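PDB 4DF3: fibrillarin-like rRNA/tRNA 2'-O-methyltransferase from Aeropyrum pernix, which probably methylates 2'-hydroxyls of ribose in rRNA and tRNA at sites chosen by a guide RNA, using S-adenosylmethionine as the methyl donor. Local coordinates for residues A[107-111]-A[112-116]; A[132-135]-A[136-139]; A[139-142]-A[143-147]; A[163-166]-A[167-171]. The protein carries 2 engineered substitutions. All blocks are in the same frame, centred on the assembly; numbering follows the deposited sequence.

Interaction 1 (A[107-111]-A[112-116]); sequences GVEFA and PRVMR. With SAM (S-adenosylmethionine), chain C.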
loop_
_atom_site.group_PDB
_atom_site.type_symbol
_atom_site.label_atom_id
_atom_site.label_comp_id
_atom_site.label_asym_id
_atom_site.label_seq_id
_atom_site.Cartn_x
_atom_site.Cartn_y
_atom_site.Cartn_z
ATOM N N GLY A 107 -9.981 -5.190 2.269
ATOM C CA GLY A 107 -9.110 -5.746 1.229
ATOM C C GLY A 107 -9.879 -6.517 0.203
ATOM O O GLY A 107 -10.308 -7.621 0.467
ATOM N N VAL A 108 -10.000 -5.948 -0.988
ATOM C CA VAL A 108 -10.717 -6.587 -2.104
ATOM C C VAL A 108 -9.774 -7.433 -2.943
ATOM O O VAL A 108 -8.761 -6.965 -3.422
ATOM C CB VAL A 108 -11.414 -5.506 -2.978
ATOM C CG1 VAL A 108 -12.164 -6.141 -4.230
ATOM C CG2 VAL A 108 -12.304 -4.616 -2.140
ATOM N N GLU A 109 -10.167 -8.671 -3.204
ATOM C CA GLU A 109 -9.345 -9.639 -3.922
ATOM C C GLU A 109 -10.329 -10.602 -4.548
ATOM O O GLU A 109 -11.259 -11.081 -3.820
ATOM C CB GLU A 109 -8.453 -10.418 -2.921
ATOM C CG GLU A 109 -7.730 -11.652 -3.490
ATOM C CD GLU A 109 -6.915 -11.317 -4.705
ATOM O OE1 GLU A 109 -6.022 -10.389 -4.674
ATOM O OE2 GLU A 109 -7.220 -11.931 -5.758
ATOM N N PHE A 110 -10.162 -10.869 -5.855
ATOM C CA PHE A 110 -11.164 -11.718 -6.589
ATOM C C PHE A 110 -10.820 -13.198 -6.793
ATOM O O PHE A 110 -11.681 -13.946 -7.264
ATOM C CB PHE A 110 -11.694 -11.093 -7.870
ATOM C CG PHE A 110 -10.771 -11.162 -9.076
ATOM C CD1 PHE A 110 -11.326 -10.905 -10.366
ATOM C CD2 PHE A 110 -9.406 -11.462 -8.965
ATOM C CE1 PHE A 110 -10.532 -10.926 -11.521
ATOM C CE2 PHE A 110 -8.590 -11.501 -10.127
ATOM C CZ PHE A 110 -9.142 -11.239 -11.398
ATOM N N ALA A 111 -9.586 -13.607 -6.463
ATOM C CA ALA A 111 -9.174 -15.017 -6.652
ATOM C C ALA A 111 -9.356 -15.780 -5.355
ATOM O O ALA A 111 -8.680 -15.482 -4.386
ATOM C CB ALA A 111 -7.733 -15.151 -7.175
ATOM N N PRO A 112 -10.289 -16.772 -5.329
ATOM C CA PRO A 112 -10.441 -17.624 -4.131
ATOM C C PRO A 112 -9.164 -18.206 -3.554
ATOM O O PRO A 112 -9.036 -18.256 -2.334
ATOM C CB PRO A 112 -11.367 -18.755 -4.617
ATOM C CG PRO A 112 -12.182 -18.098 -5.685
ATOM C CD PRO A 112 -11.243 -17.164 -6.396
ATOM N N ARG A 113 -8.236 -18.662 -4.385
ATOM C CA ARG A 113 -7.003 -19.268 -3.856
ATOM C C ARG A 113 -6.115 -18.240 -3.158
ATOM O O ARG A 113 -5.415 -18.566 -2.198
ATOM C CB ARG A 113 -6.191 -19.973 -4.950
ATOM C CG ARG A 113 -5.241 -19.047 -5.720
ATOM C CD ARG A 113 -4.530 -19.773 -6.847
ATOM N NE ARG A 113 -3.551 -20.723 -6.318
ATOM C CZ ARG A 113 -2.863 -21.579 -7.069
ATOM N NH1 ARG A 113 -3.072 -21.610 -8.390
ATOM N NH2 ARG A 113 -1.989 -22.414 -6.508
ATOM N N VAL A 114 -6.154 -17.000 -3.654
ATOM C CA VAL A 114 -5.347 -15.909 -3.044
ATOM C C VAL A 114 -6.039 -15.473 -1.743
ATOM O O VAL A 114 -5.386 -15.262 -0.721
ATOM C CB VAL A 114 -5.107 -14.781 -4.081
ATOM C CG1 VAL A 114 -4.289 -13.625 -3.512
ATOM C CG2 VAL A 114 -4.466 -15.351 -5.342
ATOM N N MET A 115 -7.367 -15.400 -1.770
ATOM C CA MET A 115 -8.142 -15.135 -0.564
ATOM C C MET A 115 -7.819 -16.120 0.595
ATOM O O MET A 115 -7.569 -15.691 1.734
ATOM C CB MET A 115 -9.651 -15.069 -0.892
ATOM C CG MET A 115 -10.517 -14.729 0.300
ATOM S SD MET A 115 -10.084 -13.184 1.182
ATOM C CE MET A 115 -10.648 -11.926 -0.004
ATOM N N ARG A 116 -7.783 -17.417 0.308
ATOM C CA ARG A 116 -7.448 -18.451 1.308
ATOM C C ARG A 116 -6.105 -18.163 1.933
ATOM O O ARG A 116 -5.947 -18.262 3.155
ATOM C CB ARG A 116 -7.393 -19.847 0.653
ATOM C CG ARG A 116 -8.749 -20.514 0.515
ATOM C CD ARG A 116 -8.629 -22.052 0.358
ATOM N NE ARG A 116 -8.054 -22.484 -0.928
ATOM C CZ ARG A 116 -8.673 -22.400 -2.116
ATOM N NH1 ARG A 116 -9.891 -21.884 -2.214
ATOM N NH2 ARG A 116 -8.073 -22.836 -3.218
HETATM N N SAM C . -1.047 -5.233 -3.605
HETATM C CA SAM C . -0.342 -6.529 -3.390
HETATM C C SAM C . 0.893 -6.229 -2.536
HETATM O O SAM C . 1.486 -5.134 -2.631
HETATM O OXT SAM C . 1.301 -7.074 -1.747
HETATM C CB SAM C . 0.116 -7.200 -4.731
HETATM C CG SAM C . -1.121 -7.246 -5.612
HETATM S SD SAM C . -1.079 -8.429 -6.988
HETATM C CE SAM C . -0.044 -7.340 -7.999
HETATM C "C5'" SAM C . -2.700 -8.117 -7.779
HETATM C "C4'" SAM C . -3.854 -8.895 -7.142
HETATM O "O4'" SAM C . -5.134 -8.389 -7.518
HETATM C "C3'" SAM C . -3.935 -10.382 -7.458
HETATM O "O3'" SAM C . -3.887 -11.037 -6.186
HETATM C "C2'" SAM C . -5.213 -10.594 -8.284
HETATM O "O2'" SAM C . -5.853 -11.814 -7.984
HETATM C "C1'" SAM C . -6.081 -9.425 -7.837
HETATM N N9 SAM C . -6.972 -8.874 -8.878
HETATM C C8 SAM C . -6.773 -8.707 -10.253
HETATM N N7 SAM C . -7.921 -8.141 -10.792
HETATM C C5 SAM C . -8.817 -7.963 -9.811
HETATM C C6 SAM C . -10.091 -7.419 -9.803
HETATM N N6 SAM C . -10.752 -6.949 -10.931
HETATM N N1 SAM C . -10.644 -7.394 -8.530
HETATM C C2 SAM C . -10.120 -7.832 -7.328
HETATM N N3 SAM C . -8.843 -8.363 -7.367
HETATM C C4 SAM C . -8.252 -8.436 -8.590
#

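Interaction 2 (A[132-135]-A[136-139]); sequences LGDA and RFPE. With SAM (S-adenosylmethionine), chain C.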
loop_
_atom_site.group_PDB
_atom_site.type_symbol
_atom_site.label_atom_id
_atom_site.label_comp_id
_atom_site.label_asym_id
_atom_site.label_seq_id
_atom_site.Cartn_x
_atom_site.Cartn_y
_atom_site.Cartn_z
ATOM N N LEU A 132 -14.146 -10.805 -0.680
ATOM C CA LEU A 132 -14.000 -11.577 -1.942
ATOM C C LEU A 132 -14.854 -10.958 -3.012
ATOM O O LEU A 132 -16.078 -11.065 -3.001
ATOM C CB LEU A 132 -14.418 -13.058 -1.724
ATOM C CG LEU A 132 -14.296 -14.013 -2.935
ATOM C CD1 LEU A 132 -12.812 -14.432 -3.228
ATOM C CD2 LEU A 132 -15.301 -15.219 -2.821
ATOM N N GLY A 133 -14.243 -10.270 -3.931
ATOM C CA GLY A 133 -15.048 -9.657 -4.954
ATOM C C GLY A 133 -14.184 -9.064 -5.995
ATOM O O GLY A 133 -12.964 -8.930 -5.794
ATOM N N ASP A 134 -14.814 -8.727 -7.114
ATOM C CA ASP A 134 -14.156 -8.140 -8.204
ATOM C C ASP A 134 -14.251 -6.626 -8.031
ATOM O O ASP A 134 -15.357 -6.067 -7.973
ATOM C CB ASP A 134 -14.820 -8.639 -9.485
ATOM C CG ASP A 134 -14.131 -8.214 -10.722
ATOM O OD1 ASP A 134 -13.688 -7.049 -10.792
ATOM O OD2 ASP A 134 -14.094 -9.022 -11.695
ATOM N N ALA A 135 -13.091 -5.960 -8.020
ATOM C CA ALA A 135 -13.039 -4.499 -7.836
ATOM C C ALA A 135 -13.773 -3.746 -8.958
ATOM O O ALA A 135 -14.095 -2.583 -8.815
ATOM C CB ALA A 135 -11.519 -4.092 -7.781
ATOM N N ARG A 136 -14.109 -4.401 -10.079
ATOM C CA ARG A 136 -14.854 -3.689 -11.135
ATOM C C ARG A 136 -16.292 -3.414 -10.737
ATOM O O ARG A 136 -16.926 -2.564 -11.381
ATOM C CB ARG A 136 -14.843 -4.468 -12.464
ATOM C CG ARG A 136 -13.434 -4.453 -13.079
ATOM C CD ARG A 136 -13.273 -5.376 -14.342
ATOM N NE ARG A 136 -13.518 -6.768 -13.994
ATOM C CZ ARG A 136 -13.774 -7.760 -14.849
ATOM N NH1 ARG A 136 -13.813 -7.539 -16.173
ATOM N NH2 ARG A 136 -13.977 -8.975 -14.366
ATOM N N PHE A 137 -16.788 -4.157 -9.737
ATOM C CA PHE A 137 -18.244 -4.113 -9.383
ATOM C C PHE A 137 -18.421 -3.683 -7.926
ATOM O O PHE A 137 -18.848 -4.466 -7.081
ATOM C CB PHE A 137 -18.938 -5.478 -9.683
ATOM C CG PHE A 137 -18.557 -6.074 -11.008
ATOM C CD1 PHE A 137 -18.891 -5.448 -12.214
ATOM C CD2 PHE A 137 -17.877 -7.270 -11.073
ATOM C CE1 PHE A 137 -18.516 -6.012 -13.473
ATOM C CE2 PHE A 137 -17.486 -7.821 -12.325
ATOM C CZ PHE A 137 -17.848 -7.208 -13.521
ATOM N N PRO A 138 -18.071 -2.434 -7.604
ATOM C CA PRO A 138 -18.091 -2.065 -6.173
ATOM C C PRO A 138 -19.530 -2.027 -5.595
ATOM O O PRO A 138 -19.751 -2.060 -4.386
ATOM C CB PRO A 138 -17.482 -0.662 -6.184
ATOM C CG PRO A 138 -17.712 -0.183 -7.680
ATOM C CD PRO A 138 -17.473 -1.383 -8.466
ATOM N N GLU A 139 -20.518 -1.953 -6.486
ATOM C CA GLU A 139 -21.908 -2.013 -5.984
ATOM C C GLU A 139 -22.198 -3.320 -5.218
ATOM O O GLU A 139 -22.956 -3.304 -4.225
ATOM C CB GLU A 139 -22.913 -1.746 -7.119
ATOM C CG GLU A 139 -24.417 -2.021 -6.685
ATOM C CD GLU A 139 -24.883 -3.451 -6.891
ATOM O OE1 GLU A 139 -24.159 -4.279 -7.510
ATOM O OE2 GLU A 139 -26.019 -3.780 -6.473
HETATM N N SAM C . -1.047 -5.233 -3.605
HETATM C CA SAM C . -0.342 -6.529 -3.390
HETATM C C SAM C . 0.893 -6.229 -2.536
HETATM O O SAM C . 1.486 -5.134 -2.631
HETATM O OXT SAM C . 1.301 -7.074 -1.747
HETATM C CB SAM C . 0.116 -7.200 -4.731
HETATM C CG SAM C . -1.121 -7.246 -5.612
HETATM S SD SAM C . -1.079 -8.429 -6.988
HETATM C CE SAM C . -0.044 -7.340 -7.999
HETATM C "C5'" SAM C . -2.700 -8.117 -7.779
HETATM C "C4'" SAM C . -3.854 -8.895 -7.142
HETATM O "O4'" SAM C . -5.134 -8.389 -7.518
HETATM C "C3'" SAM C . -3.935 -10.382 -7.458
HETATM O "O3'" SAM C . -3.887 -11.037 -6.186
HETATM C "C2'" SAM C . -5.213 -10.594 -8.284
HETATM O "O2'" SAM C . -5.853 -11.814 -7.984
HETATM C "C1'" SAM C . -6.081 -9.425 -7.837
HETATM N N9 SAM C . -6.972 -8.874 -8.878
HETATM C C8 SAM C . -6.773 -8.707 -10.253
HETATM N N7 SAM C . -7.921 -8.141 -10.792
HETATM C C5 SAM C . -8.817 -7.963 -9.811
HETATM C C6 SAM C . -10.091 -7.419 -9.803
HETATM N N6 SAM C . -10.752 -6.949 -10.931
HETATM N N1 SAM C . -10.644 -7.394 -8.530
HETATM C C2 SAM C . -10.120 -7.832 -7.328
HETATM N N3 SAM C . -8.843 -8.363 -7.367
HETATM C C4 SAM C . -8.252 -8.436 -8.590
HETATM O O HOH W 1 -17.682 -7.046 -6.480
#

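Interaction 3 (A[139-142]-A[143-147]); sequences EKYR and HLVEG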
loop_
_atom_site.group_PDB
_atom_site.type_symbol
_atom_site.label_atom_id
_atom_site.label_comp_id
_atom_site.label_asym_id
_atom_site.label_seq_id
_atom_site.Cartn_x
_atom_site.Cartn_y
_atom_site.Cartn_z
ATOM N N GLU A 139 -20.518 -1.953 -6.486
ATOM C CA GLU A 139 -21.908 -2.013 -5.984
ATOM C C GLU A 139 -22.198 -3.320 -5.218
ATOM O O GLU A 139 -22.956 -3.304 -4.225
ATOM C CB GLU A 139 -22.913 -1.746 -7.119
ATOM C CG GLU A 139 -24.417 -2.021 -6.685
ATOM C CD GLU A 139 -24.883 -3.451 -6.891
ATOM O OE1 GLU A 139 -24.159 -4.279 -7.510
ATOM O OE2 GLU A 139 -26.019 -3.780 -6.473
ATOM N N LYS A 140 -21.529 -4.395 -5.579
ATOM C CA LYS A 140 -21.773 -5.697 -4.958
ATOM C C LYS A 140 -21.136 -5.765 -3.575
ATOM O O LYS A 140 -21.446 -6.710 -2.837
ATOM C CB LYS A 140 -21.177 -6.850 -5.786
ATOM C CG LYS A 140 -21.736 -6.965 -7.174
ATOM C CD LYS A 140 -20.991 -7.914 -8.153
ATOM C CE LYS A 140 -21.275 -9.422 -7.987
ATOM N NZ LYS A 140 -22.717 -9.909 -7.854
ATOM N N TYR A 141 -20.237 -4.824 -3.232
ATOM C CA TYR A 141 -19.697 -4.796 -1.867
ATOM C C TYR A 141 -19.907 -3.465 -1.130
ATOM O O TYR A 141 -19.367 -3.254 -0.035
ATOM C CB TYR A 141 -18.242 -5.336 -1.800
ATOM C CG TYR A 141 -17.272 -4.656 -2.707
ATOM C CD1 TYR A 141 -16.708 -3.405 -2.349
ATOM C CD2 TYR A 141 -16.761 -5.315 -3.839
ATOM C CE1 TYR A 141 -15.842 -2.785 -3.179
ATOM C CE2 TYR A 141 -15.850 -4.699 -4.673
ATOM C CZ TYR A 141 -15.360 -3.479 -4.308
ATOM O OH TYR A 141 -14.455 -2.937 -5.165
ATOM N N ARG A 142 -20.764 -2.608 -1.688
ATOM C CA ARG A 142 -21.142 -1.344 -1.057
ATOM C C ARG A 142 -21.642 -1.533 0.382
ATOM O O ARG A 142 -21.439 -0.667 1.259
ATOM C CB ARG A 142 -22.214 -0.634 -1.886
ATOM C CG ARG A 142 -22.394 0.832 -1.536
ATOM C CD ARG A 142 -23.555 1.417 -2.344
ATOM N NE ARG A 142 -24.589 0.381 -2.420
ATOM C CZ ARG A 142 -25.617 0.394 -3.255
ATOM N NH1 ARG A 142 -25.756 1.407 -4.121
ATOM N NH2 ARG A 142 -26.471 -0.631 -3.244
ATOM N N HIS A 143 -22.230 -2.684 0.675
ATOM C CA HIS A 143 -22.784 -2.885 2.002
ATOM C C HIS A 143 -21.713 -3.292 3.029
ATOM O O HIS A 143 -21.963 -3.377 4.232
ATOM C CB HIS A 143 -23.866 -3.984 1.946
ATOM C CG HIS A 143 -23.360 -5.328 1.552
ATOM N ND1 HIS A 143 -22.841 -5.602 0.307
ATOM C CD2 HIS A 143 -23.363 -6.508 2.229
ATOM C CE1 HIS A 143 -22.532 -6.887 0.227
ATOM N NE2 HIS A 143 -22.852 -7.468 1.375
ATOM N N LEU A 144 -20.523 -3.560 2.539
ATOM C CA LEU A 144 -19.452 -4.077 3.405
ATOM C C LEU A 144 -18.343 -3.028 3.661
ATOM O O LEU A 144 -17.440 -3.229 4.489
ATOM C CB LEU A 144 -18.873 -5.359 2.799
ATOM C CG LEU A 144 -19.826 -6.552 2.615
ATOM C CD1 LEU A 144 -19.101 -7.574 1.795
ATOM C CD2 LEU A 144 -20.220 -7.137 3.977
ATOM N N VAL A 145 -18.425 -1.914 2.957
ATOM C CA VAL A 145 -17.347 -0.917 2.975
ATOM C C VAL A 145 -17.905 0.435 3.288
ATOM O O VAL A 145 -18.712 0.977 2.518
ATOM C CB VAL A 145 -16.569 -0.818 1.641
ATOM C CG1 VAL A 145 -15.466 0.286 1.729
ATOM C CG2 VAL A 145 -15.909 -2.141 1.311
ATOM N N GLU A 146 -17.466 0.992 4.414
ATOM C CA GLU A 146 -17.818 2.347 4.819
ATOM C C GLU A 146 -16.977 3.379 4.061
ATOM O O GLU A 146 -16.143 3.007 3.214
ATOM C CB GLU A 146 -17.542 2.506 6.351
ATOM C CG GLU A 146 -16.022 2.455 6.781
ATOM C CD GLU A 146 -15.859 2.484 8.295
ATOM O OE1 GLU A 146 -16.627 3.204 8.995
ATOM O OE2 GLU A 146 -14.998 1.752 8.806
ATOM N N GLY A 147 -17.203 4.662 4.343
ATOM C CA GLY A 147 -16.351 5.759 3.889
ATOM C C GLY A 147 -14.888 5.475 4.240
ATOM O O GLY A 147 -14.541 5.083 5.383
HETATM O O HOH W 2 -23.779 -4.040 -1.795
#

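Interaction 4 (A[163-166]-A[167-171]); sequences IVVR and NARFF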
loop_
_atom_site.group_PDB
_atom_site.type_symbol
_atom_site.label_atom_id
_atom_site.label_comp_id
_atom_site.label_asym_id
_atom_site.label_seq_id
_atom_site.Cartn_x
_atom_site.Cartn_y
_atom_site.Cartn_z
ATOM N N ILE A 163 -11.480 1.659 -12.762
ATOM C CA ILE A 163 -11.881 0.868 -11.563
ATOM C C ILE A 163 -11.699 1.760 -10.333
ATOM O O ILE A 163 -12.578 1.801 -9.418
ATOM C CB ILE A 163 -11.024 -0.399 -11.427
ATOM C CG1 ILE A 163 -11.268 -1.299 -12.642
ATOM C CG2 ILE A 163 -11.233 -1.111 -10.012
ATOM C CD1 ILE A 163 -10.362 -2.498 -12.670
ATOM N N VAL A 164 -10.532 2.431 -10.283
ATOM C CA VAL A 164 -10.288 3.395 -9.181
ATOM C C VAL A 164 -11.361 4.450 -9.067
ATOM O O VAL A 164 -11.872 4.691 -7.929
ATOM C CB VAL A 164 -8.904 4.032 -9.276
ATOM C CG1 VAL A 164 -8.729 5.243 -8.310
ATOM C CG2 VAL A 164 -7.810 2.899 -9.007
ATOM N N VAL A 165 -11.697 5.103 -10.204
ATOM C CA VAL A 165 -12.681 6.203 -10.130
ATOM C C VAL A 165 -14.026 5.712 -9.615
ATOM O O VAL A 165 -14.701 6.381 -8.821
ATOM C CB VAL A 165 -12.751 6.907 -11.506
ATOM C CG1 VAL A 165 -13.970 7.781 -11.628
ATOM C CG2 VAL A 165 -11.428 7.717 -11.699
ATOM N N ARG A 166 -14.431 4.535 -10.098
ATOM C CA ARG A 166 -15.732 3.934 -9.732
ATOM C C ARG A 166 -15.801 3.648 -8.245
ATOM O O ARG A 166 -16.789 3.990 -7.551
ATOM C CB ARG A 166 -15.891 2.637 -10.502
ATOM C CG ARG A 166 -17.339 2.072 -10.484
ATOM C CD ARG A 166 -17.403 0.883 -11.374
ATOM N NE ARG A 166 -17.014 1.225 -12.759
ATOM C CZ ARG A 166 -16.223 0.476 -13.514
ATOM N NH1 ARG A 166 -15.758 -0.690 -13.085
ATOM N NH2 ARG A 166 -15.930 0.882 -14.750
ATOM N N ASN A 167 -14.754 2.976 -7.735
ATOM C CA ASN A 167 -14.667 2.793 -6.294
ATOM C C ASN A 167 -14.591 4.135 -5.509
ATOM O O ASN A 167 -15.160 4.272 -4.426
ATOM C CB ASN A 167 -13.491 1.908 -5.963
ATOM C CG ASN A 167 -13.814 0.449 -6.187
ATOM O OD1 ASN A 167 -14.145 -0.264 -5.224
ATOM N ND2 ASN A 167 -13.728 -0.022 -7.468
ATOM N N ALA A 168 -13.841 5.097 -6.000
ATOM C CA ALA A 168 -13.709 6.347 -5.235
ATOM C C ALA A 168 -15.067 7.005 -5.119
ATOM O O ALA A 168 -15.391 7.592 -4.093
ATOM C CB ALA A 168 -12.711 7.349 -5.914
ATOM N N ARG A 169 -15.837 7.000 -6.220
ATOM C CA ARG A 169 -17.209 7.633 -6.167
ATOM C C ARG A 169 -18.100 7.047 -5.087
ATOM O O ARG A 169 -18.826 7.788 -4.382
ATOM C CB ARG A 169 -17.886 7.543 -7.558
ATOM C CG ARG A 169 -17.349 8.641 -8.476
ATOM C CD ARG A 169 -17.644 8.507 -9.970
ATOM N NE ARG A 169 -17.150 9.714 -10.657
ATOM C CZ ARG A 169 -16.995 9.852 -11.986
ATOM N NH1 ARG A 169 -17.275 8.848 -12.826
ATOM N NH2 ARG A 169 -16.538 11.014 -12.482
ATOM N N PHE A 170 -18.027 5.722 -4.908
ATOM C CA PHE A 170 -18.781 5.052 -3.875
ATOM C C PHE A 170 -18.260 5.284 -2.461
ATOM O O PHE A 170 -19.060 5.434 -1.539
ATOM C CB PHE A 170 -18.801 3.551 -4.110
ATOM C CG PHE A 170 -19.840 3.112 -5.073
ATOM C CD1 PHE A 170 -21.164 2.956 -4.655
ATOM C CD2 PHE A 170 -19.491 2.817 -6.374
ATOM C CE1 PHE A 170 -22.155 2.541 -5.569
ATOM C CE2 PHE A 170 -20.486 2.392 -7.310
ATOM C CZ PHE A 170 -21.788 2.244 -6.900
ATOM N N PHE A 171 -16.949 5.357 -2.279
ATOM C CA PHE A 171 -16.379 5.175 -0.920
ATOM C C PHE A 171 -15.415 6.248 -0.395
ATOM O O PHE A 171 -15.183 6.277 0.782
ATOM C CB PHE A 171 -15.593 3.834 -0.854
ATOM C CG PHE A 171 -16.443 2.621 -1.213
ATOM C CD1 PHE A 171 -17.592 2.329 -0.484
ATOM C CD2 PHE A 171 -16.162 1.874 -2.366
ATOM C CE1 PHE A 171 -18.410 1.190 -0.873
ATOM C CE2 PHE A 171 -16.915 0.751 -2.756
ATOM C CZ PHE A 171 -18.071 0.396 -1.989
#

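Interaction 1 (A[107-111]-A[112-116])
The carbonyl oxygen of A111 is gripped by the first turn of the helix that begins at P112: M115 N reaches A111 O at 2.9 Å, and V114 N adds a weak bond. A111 is the N-cap residue where strand 104-109 gives way to helix 112-121, within a beta-alpha-beta unit of this Rossmann-like methyltransferase. E109 shows how such a strand end serves cofactor binding. With CG anti to the backbone N (chi1 169°) and the chain bent at chi2, its carboxylate spans the ribose of S-adenosylmethionine (SAM): SAM O2' donates to E109 OE2 at 2.6 Å, SAM O3' to E109 OE1 at 2.7 Å. The anti lone pair of OE2 also receives A111 N at 3.0 Å, which restrains the carboxylate's rotation. V114 crosses this side chain at about a right angle, its CG1 3.7 Å from E109 CD. The F110 ring lies against one adenine face, with SAM C5 3.4 Å above its centre, and an alanine here would probably lose this stacking and hold the base less firmly against sliding. Three donors on one carboxylate would be expected to favour its ionised form and suit a ribose with both hydroxyls.

Interaction 2 (A[132-135]-A[136-139])
R136 folds back on D134 in a type I beta turn running from D134 to F137, a worked case of a turn built around a ligand-binding acid. The backbone N of R136 donates to D134 OD1 at 2.8 Å, closing an Asx turn inside the beta turn. The arginine's side chain then returns, bent at chi3, and holds the same carboxylate side-on: NH2 meets D134 OD2 at 2.7 Å in a salt bridge, and NE meets D134 OD1 at 3.2 Å. The two planes are 26° apart, and NE and NH2 each come to the syn side of a carboxylate oxygen. With CG anti to the backbone N (chi1 -174°), the carboxylate lies between the turn and the adenine, and OD1, already met by R136 N and NE, also accepts SAM N6 at 2.9 Å. Beside it, A135 N donates to SAM N1 at 2.9 Å, so the adenine edge is read by acid and backbone together. An alanine in place of D134 would probably leave the R136 guanidinium without its mate and the adenine amino group without this acceptor. F137 N closes the turn on D134 O at 3.0 Å, while its ring lays CD2 against D134 CB and takes R136 CB over one face. A water bridges D134 O and F137 O. Finally P138 sets its CD 3.6 Å from A135 O.

Interaction 3 (A[139-142]-A[143-147])
Y141 and V145 lie side by side and point the same way, and the tyrosine's conformation explains the meeting. Its CG sits between its backbone N and carbonyl carbon (chi1 55°), which sends the ring alongside the valine, with Y141 CD1 4.0 Å from V145 CG2. At the far end of the ring, Y141 OH is hydrogen-bonded to N167 OD1 of helix 160-171, so the phenol is fixed at its tip as well as along its flank. L144 follows more loosely, its CD1 4.3 Å from Y141 CB, yet its backbone is firmly tied: L144 N donates to Y141 O at 2.8 Å.

H143 takes the same kind of first torsion as the tyrosine (chi1 63°), and its imidazole swings back over the preceding residues. CE1 lies 3.3 Å from K140 O, which meets the ring at its edge and in its plane, while L144 CG covers part of one face. A water bridges the loop here, donating to E139 O at 2.7 Å and lying 2.8 Å from H143 ND1. R142 leaves in another direction, bent at chi3, with its guanidinium passing over E139 CG and its aliphatic part near F170.

The Y141 to L144 link is a beta turn with backbone angles close to type I. It belongs to the crossover from edge strand 128-132 past strands 104-109 and 80-84 to strand 148-153, after which strands are added on the other side, as in Rossmann-like methyltransferases.

Interaction 4 (A[163-166]-A[167-171])
N167 holds I163 O twice, a local example of a side chain doubling a helical bond. Its backbone N donates to I163 O at 3.0 Å, and its amide ND2 donates to the same oxygen at 2.9 Å, the two arriving from opposite faces of the carbonyl plane. The side chain is placed for this by a CG anti to the carbonyl carbon (chi1 -79°). The rest of the buried amide is satisfied by the crossover loop, since ND2 also donates to A135 O and OD1 is bonded to Y141. Ordinary helical bonds follow: A168 N to V164 O at 2.8 Å and R169 N to V165 O at 2.9 Å, with a weaker one from F170 N to R166 O.

Packing continues outward along the helix. I163 CG2 lies 3.7 Å from N167 ND2, the two side chains running alongside each other. V165 CG1 rests 3.6 Å above the R169 guanidinium plane, toward its rim. F170 turns its ring edge to R166 O, CD2 approaching to 3.2 Å.

Helix 160-171 lies against the mixed sheet: V164 packs on strand 176-183, A168 on strand 148-153, N167 on strands 80-84 and 148-153, and F171 on V148 and L82.

In the fold
Along the chain the four contacts follow in order, with interactions 2 and 3 meeting at E139. Interaction 1 marks the passage from strand 104-109 to helix 112-121; interactions 2 and 3 occupy the loop between strands 128-132 and 148-153; interaction 4 lies in helix 160-171, against the same seven-stranded sheet. Interaction 2 is the middle piece, its centre about 11 Å from that of interaction 1, 9 Å from interaction 3 and 10 Å from interaction 4. Interactions 1 and 4 do not touch, their nearest atoms being about 6 Å apart. Cofactor contact is direct in interactions 1 and 2, whereas interactions 3 and 4 form a second layer behind the adenine-binding loop.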